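Local coordinates for protein transcriptional regulator, AraC family (Pseudomonas putida, PDB 3GRA) that probably regulates transcription by binding DNA as an AraC-family protein, represented here by its DJ-1/PfpI-like domain, not the DNA-binding part, at residues Ala98-Ala111 with Asp154-Leu167. Sequence-based numbering, arbitrary orientation.
Sequences AAHGMALGGLWNGA and DRLSAASPNGAMEL
Leu-104 and Arg-155 are bridge partners on parallel strands 103-107 and 155-158, which run at 6° to each other. Leu-104 N donates to Asp-154 O at 2.9 Å. Leu-156 N returns a bond to Leu-104 O, lying in its carbonyl plane, and Ala-158 N reaches Gly-106 O at 2.8 Å. Strand 74-78 flanks 103-107 and antiparallel 149-152 flanks 155-158, so the contact lies within the mixed central sheet.

The tight part is apolar. Leu-107 CD2 meets Ala-158 CB at 4.0 Å, and also Ala-164 CB and Leu-167 CD2 of helix 161-176. With CG anti to the backbone N (chi1 -163°), Trp-108 crosses Pro-161 obliquely, CZ3 to CD 4.0 Å.

A looser side lies at partly exposed Ala-98, Ala-103 and Asp-154. Buried beside them, Arg-155 bends at chi2 (-66°) and runs alongside Leu-104, whose CD1 sits 4.1 Å above the guanidinium centre. At the edge, Arg-155 NH2 donates to a water at 3.0 Å.

Val-119 O and this water thus satisfy NE and NH2. Arg-155 NH1 is held less surely, its bond to Met-102 O being weak (3.5 Å). Asp-154 OD1, hydrogen-bonded to Tyr-123 OH, lies 3.3 Å from Arg-155 NH1 but well out of the guanidinium plane, a pairing of charge alone that probably offsets part of it.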
# COMPACT_ATOMS: atom_id res chain seq x y z
N ALA A 98 -15.78 -19.49 -7.89
CA ALA A 98 -15.76 -19.67 -9.34
C ALA A 98 -17.07 -20.32 -9.79
O ALA A 98 -17.58 -20.01 -10.86
CB ALA A 98 -14.57 -20.54 -9.75
N ALA A 99 -17.61 -21.21 -8.97
CA ALA A 99 -18.86 -21.88 -9.32
C ALA A 99 -20.00 -20.89 -9.26
O ALA A 99 -20.86 -20.90 -10.12
CB ALA A 99 -19.12 -23.04 -8.37
N HIS A 100 -19.97 -20.02 -8.24
CA HIS A 100 -20.99 -19.00 -8.00
C HIS A 100 -21.11 -18.00 -9.15
O HIS A 100 -22.15 -17.35 -9.29
CB HIS A 100 -20.66 -18.24 -6.70
CG HIS A 100 -21.72 -17.26 -6.29
ND1 HIS A 100 -22.87 -17.63 -5.63
CD2 HIS A 100 -21.81 -15.92 -6.46
CE1 HIS A 100 -23.62 -16.57 -5.40
NE2 HIS A 100 -22.99 -15.51 -5.90
N GLY A 101 -20.06 -17.86 -9.95
CA GLY A 101 -20.09 -16.93 -11.07
C GLY A 101 -19.21 -15.72 -10.87
O GLY A 101 -19.20 -14.81 -11.69
N MSE A 102 -18.46 -15.70 -9.77
CA MSE A 102 -17.57 -14.58 -9.45
C MSE A 102 -16.33 -14.49 -10.33
O MSE A 102 -15.84 -15.49 -10.84
CB MSE A 102 -17.07 -14.69 -8.01
CG MSE A 102 -18.07 -14.38 -6.92
SE MSE A 102 -17.25 -14.40 -5.30
CE MSE A 102 -16.08 -13.28 -5.54
N ALA A 103 -15.83 -13.27 -10.49
CA ALA A 103 -14.59 -13.07 -11.23
C ALA A 103 -13.59 -13.26 -10.09
O ALA A 103 -13.93 -13.01 -8.92
CB ALA A 103 -14.52 -11.65 -11.79
N LEU A 104 -12.38 -13.70 -10.40
CA LEU A 104 -11.36 -13.91 -9.37
C LEU A 104 -10.04 -13.27 -9.77
O LEU A 104 -9.74 -13.16 -10.97
CB LEU A 104 -11.15 -15.40 -9.11
CG LEU A 104 -12.38 -16.14 -8.57
CD1 LEU A 104 -12.05 -17.63 -8.43
CD2 LEU A 104 -12.79 -15.53 -7.24
N GLY A 105 -9.25 -12.86 -8.78
CA GLY A 105 -7.99 -12.20 -9.07
C GLY A 105 -6.82 -12.46 -8.13
O GLY A 105 -6.98 -13.10 -7.09
N GLY A 106 -5.65 -11.94 -8.51
CA GLY A 106 -4.44 -12.10 -7.72
C GLY A 106 -3.37 -11.07 -8.02
O GLY A 106 -3.09 -10.77 -9.19
N LEU A 107 -2.76 -10.53 -6.96
CA LEU A 107 -1.70 -9.52 -7.10
C LEU A 107 -0.38 -10.12 -6.61
O LEU A 107 -0.37 -10.89 -5.65
CB LEU A 107 -2.03 -8.25 -6.29
CG LEU A 107 -3.42 -7.62 -6.54
CD1 LEU A 107 -3.59 -6.40 -5.62
CD2 LEU A 107 -3.60 -7.21 -8.02
N TRP A 108 0.71 -9.76 -7.28
CA TRP A 108 2.05 -10.26 -6.98
C TRP A 108 2.12 -11.75 -7.33
O TRP A 108 2.51 -12.10 -8.44
CB TRP A 108 2.43 -10.02 -5.52
CG TRP A 108 3.92 -10.15 -5.29
CD1 TRP A 108 4.62 -11.31 -5.07
CD2 TRP A 108 4.89 -9.11 -5.39
NE1 TRP A 108 5.97 -11.05 -5.03
CE2 TRP A 108 6.16 -9.70 -5.22
CE3 TRP A 108 4.81 -7.72 -5.61
CZ2 TRP A 108 7.35 -8.96 -5.27
CZ3 TRP A 108 6.00 -6.97 -5.66
CH2 TRP A 108 7.25 -7.60 -5.49
N ASN A 109 1.74 -12.64 -6.41
CA ASN A 109 1.72 -14.07 -6.70
C ASN A 109 0.38 -14.72 -6.36
O ASN A 109 0.27 -15.94 -6.31
CB ASN A 109 2.84 -14.84 -5.99
CG ASN A 109 2.87 -14.57 -4.51
OD1 ASN A 109 1.83 -14.55 -3.84
ND2 ASN A 109 4.07 -14.37 -3.98
N GLY A 110 -0.64 -13.90 -6.15
CA GLY A 110 -1.95 -14.45 -5.84
C GLY A 110 -2.43 -15.45 -6.89
O GLY A 110 -3.22 -16.34 -6.60
N ALA A 111 -1.94 -15.31 -8.11
CA ALA A 111 -2.34 -16.21 -9.17
C ALA A 111 -1.87 -17.62 -8.83
O ALA A 111 -2.46 -18.60 -9.28
CB ALA A 111 -1.77 -15.77 -10.50
N ASP A 154 -12.96 -13.34 -16.74
CA ASP A 154 -13.23 -13.12 -15.32
C ASP A 154 -12.06 -13.60 -14.44
O ASP A 154 -12.25 -14.06 -13.31
CB ASP A 154 -14.54 -13.82 -14.93
CG ASP A 154 -14.55 -15.27 -15.30
OD1 ASP A 154 -13.58 -15.72 -15.96
OD2 ASP A 154 -15.51 -15.97 -14.93
N ARG A 155 -10.85 -13.47 -14.97
CA ARG A 155 -9.64 -13.81 -14.24
C ARG A 155 -8.63 -12.68 -14.45
O ARG A 155 -8.02 -12.53 -15.53
CB ARG A 155 -9.08 -15.16 -14.69
CG ARG A 155 -10.01 -16.35 -14.39
CD ARG A 155 -10.20 -16.61 -12.88
NE ARG A 155 -11.23 -17.63 -12.65
CZ ARG A 155 -12.54 -17.39 -12.58
NH1 ARG A 155 -13.01 -16.15 -12.71
NH2 ARG A 155 -13.40 -18.38 -12.43
N LEU A 156 -8.49 -11.87 -13.42
CA LEU A 156 -7.60 -10.72 -13.42
C LEU A 156 -6.37 -10.95 -12.52
O LEU A 156 -6.49 -11.32 -11.34
CB LEU A 156 -8.38 -9.48 -12.95
CG LEU A 156 -9.47 -8.93 -13.88
CD1 LEU A 156 -10.63 -9.93 -14.00
CD2 LEU A 156 -9.98 -7.62 -13.31
N SER A 157 -5.18 -10.72 -13.06
CA SER A 157 -3.99 -10.94 -12.26
C SER A 157 -2.86 -10.01 -12.59
O SER A 157 -2.76 -9.53 -13.72
CB SER A 157 -3.52 -12.40 -12.41
OG SER A 157 -3.12 -12.66 -13.74
N ALA A 158 -2.02 -9.75 -11.59
CA ALA A 158 -0.87 -8.86 -11.77
C ALA A 158 0.36 -9.41 -11.05
O ALA A 158 0.26 -10.02 -9.98
CB ALA A 158 -1.22 -7.45 -11.27
N ALA A 159 1.52 -9.18 -11.64
CA ALA A 159 2.78 -9.67 -11.11
C ALA A 159 3.60 -8.60 -10.40
O ALA A 159 4.62 -8.90 -9.78
CB ALA A 159 3.59 -10.26 -12.22
N SER A 160 3.16 -7.34 -10.49
CA SER A 160 3.91 -6.25 -9.89
C SER A 160 2.99 -5.11 -9.49
O SER A 160 1.82 -5.08 -9.85
CB SER A 160 4.92 -5.73 -10.91
OG SER A 160 4.24 -4.99 -11.93
N PRO A 161 3.52 -4.13 -8.73
CA PRO A 161 2.69 -3.00 -8.31
C PRO A 161 2.13 -2.28 -9.55
O PRO A 161 0.94 -1.97 -9.61
CB PRO A 161 3.66 -2.12 -7.52
CG PRO A 161 4.62 -3.14 -6.94
CD PRO A 161 4.86 -4.06 -8.10
N ASN A 162 2.99 -2.01 -10.52
CA ASN A 162 2.56 -1.33 -11.73
C ASN A 162 1.54 -2.19 -12.48
O ASN A 162 0.57 -1.67 -13.01
CB ASN A 162 3.74 -1.02 -12.65
CG ASN A 162 3.33 -0.23 -13.88
OD1 ASN A 162 3.53 -0.66 -15.01
ND2 ASN A 162 2.73 0.94 -13.66
N GLY A 163 1.77 -3.50 -12.51
CA GLY A 163 0.85 -4.41 -13.17
C GLY A 163 -0.52 -4.33 -12.50
O GLY A 163 -1.56 -4.42 -13.16
N ALA A 164 -0.51 -4.14 -11.18
CA ALA A 164 -1.73 -4.04 -10.40
C ALA A 164 -2.46 -2.72 -10.72
O ALA A 164 -3.69 -2.69 -10.76
CB ALA A 164 -1.42 -4.11 -8.91
N MSE A 165 -1.71 -1.65 -10.94
CA MSE A 165 -2.34 -0.37 -11.28
C MSE A 165 -3.02 -0.52 -12.65
O MSE A 165 -4.16 -0.12 -12.83
CB MSE A 165 -1.32 0.78 -11.32
CG MSE A 165 -1.93 2.17 -11.67
SE MSE A 165 -0.68 3.50 -11.86
CE MSE A 165 -0.15 3.17 -13.53
N GLU A 166 -2.31 -1.13 -13.61
CA GLU A 166 -2.87 -1.32 -14.94
C GLU A 166 -4.06 -2.28 -14.88
O GLU A 166 -5.05 -2.10 -15.58
CB GLU A 166 -1.83 -1.90 -15.91
CG GLU A 166 -0.67 -0.97 -16.29
CD GLU A 166 -1.12 0.29 -17.02
OE1 GLU A 166 -2.18 0.26 -17.70
OE2 GLU A 166 -0.41 1.31 -16.92
N LEU A 167 -3.96 -3.30 -14.02
CA LEU A 167 -5.03 -4.28 -13.89
C LEU A 167 -6.34 -3.62 -13.48
O LEU A 167 -7.37 -3.88 -14.09
CB LEU A 167 -4.64 -5.37 -12.89
CG LEU A 167 -5.60 -6.55 -12.75
CD1 LEU A 167 -5.57 -7.40 -14.02
CD2 LEU A 167 -5.20 -7.40 -11.55
O HOH W 1 -16.32 -17.58 -12.27
O HOH W 2 0.92 -7.08 -7.96
O HOH W 3 -0.60 -12.95 -9.25